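Local atomic coordinates of cell division control protein (Pyrococcus abyssi, PDB entry 6RPP), a protein that is an intein of the HINT fold, inserted in a minichromosome maintenance helicase, that probably excises itself and joins its flanking sequences by protein splicing. Residues A[7-12]-A[89-94]. The protein carries 2 engineered substitutions. Sequence-based numbering, arbitrary orientation.
Sequences YETEVV and KRIRVT
T9 and I91 meet through apolar atoms: the T9 methyl CG2 rests on the end of the I91 side chain, 3.7 Å from the methyl CD1 and 4.0 Å from the methylene CG1, both within van der Waals range. The two side chains cross at a slant, and torsions on both sides bring them together. T9 carries CG2 anti to its backbone N, while I91 runs extended (chi1 -171°, chi2 168°), which brings CD1 to the T9 methyl although the CB of I91 does not aim at segment 7-12. Only 87 Å² is buried in all, yet both residues are buried in the protein, so this small apolar patch belongs to the core.

The polar link is indirect. One water donates to T9 OG1 at 2.8 Å and accepts from the backbone N of R92 at 2.9 Å, bridging a place where the CA atoms of T9 and I91 are still 6.7 Å apart. The T9 hydroxyl in turn donates to D6 O, a carbonyl oxygen that can only accept. Replacing T9 with an alanine would probably leave the bridging water without its acceptor, D6 O without its hydroxyl mate and I91 CD1 facing a gap.

N161 adds a further tie, its side-chain amide bonding to E10 N through OD1 and to R90 O through ND2. Strand 90-93 forms one border of the six-stranded antiparallel sheet, paired with strand 80-85, and strand 10-11 pairs with 19-20. T9 also touches A160 of strand 157-160, and I91 touches I163 and V165 of strand 163-166; the contact thus ties segment 7-12 to edge strand 90-93 inside the HINT fold.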
loop_
_atom_site.group_PDB
_atom_site.type_symbol
_atom_site.label_atom_id
_atom_site.label_comp_id
_atom_site.label_asym_id
_atom_site.label_seq_id
_atom_site.Cartn_x
_atom_site.Cartn_y
_atom_site.Cartn_z
ATOM N N TYR A 7 -5.586 -6.079 -5.248
ATOM C CA TYR A 7 -6.989 -5.656 -5.117
ATOM C C TYR A 7 -7.523 -5.778 -3.696
ATOM O O TYR A 7 -8.218 -4.863 -3.189
ATOM C CB TYR A 7 -7.848 -6.496 -6.058
ATOM C CG TYR A 7 -9.259 -5.992 -6.264
ATOM C CD1 TYR A 7 -10.181 -6.076 -5.255
ATOM C CD2 TYR A 7 -9.648 -5.550 -7.500
ATOM C CE1 TYR A 7 -11.479 -5.638 -5.456
ATOM C CE2 TYR A 7 -10.963 -5.146 -7.716
ATOM C CZ TYR A 7 -11.831 -5.159 -6.667
ATOM O OH TYR A 7 -13.147 -4.741 -6.887
ATOM N N GLU A 8 -7.233 -6.899 -3.044
ATOM C CA GLU A 8 -7.938 -7.246 -1.794
ATOM C C GLU A 8 -7.289 -6.618 -0.569
ATOM O O GLU A 8 -7.795 -6.840 0.552
ATOM C CB GLU A 8 -8.046 -8.743 -1.610
ATOM C CG GLU A 8 -8.908 -9.422 -2.659
ATOM C CD GLU A 8 -9.055 -10.907 -2.436
ATOM O OE1 GLU A 8 -8.045 -11.648 -2.587
ATOM O OE2 GLU A 8 -10.150 -11.374 -2.115
ATOM N N THR A 9 -6.155 -5.917 -0.729
ATOM C CA THR A 9 -5.550 -5.171 0.378
ATOM C C THR A 9 -6.605 -4.211 0.922
ATOM O O THR A 9 -7.153 -3.434 0.155
ATOM C CB THR A 9 -4.353 -4.387 -0.130
ATOM O OG1 THR A 9 -3.494 -5.280 -0.896
ATOM C CG2 THR A 9 -3.542 -3.766 1.011
ATOM N N GLU A 10 -6.942 -4.302 2.228
ATOM C CA GLU A 10 -8.047 -3.517 2.770
ATOM C C GLU A 10 -7.548 -2.237 3.446
ATOM O O GLU A 10 -6.815 -2.286 4.447
ATOM C CB GLU A 10 -8.856 -4.364 3.762
ATOM C CG GLU A 10 -9.564 -5.526 3.086
ATOM C CD GLU A 10 -10.653 -6.217 3.889
ATOM O OE1 GLU A 10 -10.911 -5.860 5.081
ATOM O OE2 GLU A 10 -11.260 -7.190 3.324
ATOM N N VAL A 11 -7.932 -1.094 2.890
ATOM C CA VAL A 11 -7.532 0.225 3.387
ATOM C C VAL A 11 -8.423 0.605 4.548
ATOM O O VAL A 11 -9.655 0.536 4.437
ATOM C CB VAL A 11 -7.667 1.267 2.268
ATOM C CG1 VAL A 11 -7.253 2.632 2.745
ATOM C CG2 VAL A 11 -6.769 0.826 1.041
ATOM N N VAL A 12 -7.811 1.010 5.667
ATOM C CA VAL A 12 -8.574 1.550 6.793
ATOM C C VAL A 12 -8.977 2.997 6.509
ATOM O O VAL A 12 -8.141 3.888 6.305
ATOM C CB VAL A 12 -7.771 1.411 8.091
ATOM C CG1 VAL A 12 -8.587 1.923 9.302
ATOM C CG2 VAL A 12 -7.388 -0.008 8.318
ATOM N N LYS A 89 0.797 -10.054 10.116
ATOM C CA LYS A 89 0.276 -9.243 9.026
ATOM C C LYS A 89 0.643 -9.890 7.700
ATOM O O LYS A 89 1.684 -10.557 7.602
ATOM C CB LYS A 89 0.829 -7.810 9.115
ATOM C CG LYS A 89 0.578 -7.142 10.482
ATOM C CD LYS A 89 -0.890 -7.229 10.872
ATOM C CE LYS A 89 -1.232 -6.295 12.063
ATOM N NZ LYS A 89 -0.642 -6.729 13.371
ATOM N N ARG A 90 -0.235 -9.774 6.690
ATOM C CA ARG A 90 0.012 -10.400 5.387
ATOM C C ARG A 90 -0.370 -9.391 4.307
ATOM O O ARG A 90 -1.426 -8.742 4.425
ATOM C CB ARG A 90 -0.851 -11.643 5.210
ATOM C CG ARG A 90 -0.591 -12.791 6.192
ATOM C CD ARG A 90 -1.720 -13.814 6.082
ATOM N NE ARG A 90 -1.233 -15.157 5.757
ATOM C CZ ARG A 90 -1.257 -15.689 4.536
ATOM N NH1 ARG A 90 -1.748 -14.993 3.511
ATOM N NH2 ARG A 90 -0.794 -16.921 4.341
ATOM N N ILE A 91 0.442 -9.247 3.252
ATOM C CA ILE A 91 0.034 -8.348 2.164
ATOM C C ILE A 91 0.674 -8.879 0.880
ATOM O O ILE A 91 1.787 -9.415 0.898
ATOM C CB ILE A 91 0.449 -6.884 2.473
ATOM C CG1 ILE A 91 -0.173 -5.915 1.432
ATOM C CG2 ILE A 91 2.002 -6.763 2.553
ATOM C CD1 ILE A 91 -0.051 -4.475 1.830
ATOM N N ARG A 92 0.000 -8.673 -0.256
ATOM C CA ARG A 92 0.496 -9.100 -1.563
ATOM C C ARG A 92 0.817 -7.858 -2.362
ATOM O O ARG A 92 -0.069 -6.981 -2.524
ATOM C CB ARG A 92 -0.548 -9.986 -2.269
ATOM C CG ARG A 92 -0.828 -11.306 -1.520
ATOM C CD ARG A 92 -1.736 -12.209 -2.230
ATOM N NE ARG A 92 -2.025 -13.423 -1.462
ATOM C CZ ARG A 92 -1.354 -14.570 -1.533
ATOM N NH1 ARG A 92 -0.344 -14.720 -2.384
ATOM N NH2 ARG A 92 -1.735 -15.595 -0.766
ATOM N N VAL A 93 2.093 -7.736 -2.788
ATOM C CA VAL A 93 2.603 -6.501 -3.391
ATOM C C VAL A 93 3.458 -6.816 -4.606
ATOM O O VAL A 93 3.952 -7.940 -4.782
ATOM C CB VAL A 93 3.431 -5.656 -2.403
ATOM C CG1 VAL A 93 2.600 -5.305 -1.142
ATOM C CG2 VAL A 93 4.658 -6.434 -1.947
ATOM N N THR A 94 3.684 -5.768 -5.435
ATOM C CA THR A 94 4.626 -5.954 -6.521
ATOM C C THR A 94 6.060 -6.089 -5.981
ATOM O O THR A 94 6.389 -5.648 -4.870
ATOM C CB THR A 94 4.570 -4.785 -7.498
ATOM O OG1 THR A 94 4.968 -3.597 -6.798
ATOM C CG2 THR A 94 3.156 -4.585 -8.041
HETATM O O HOH W 1 -2.805 -7.899 -0.151
#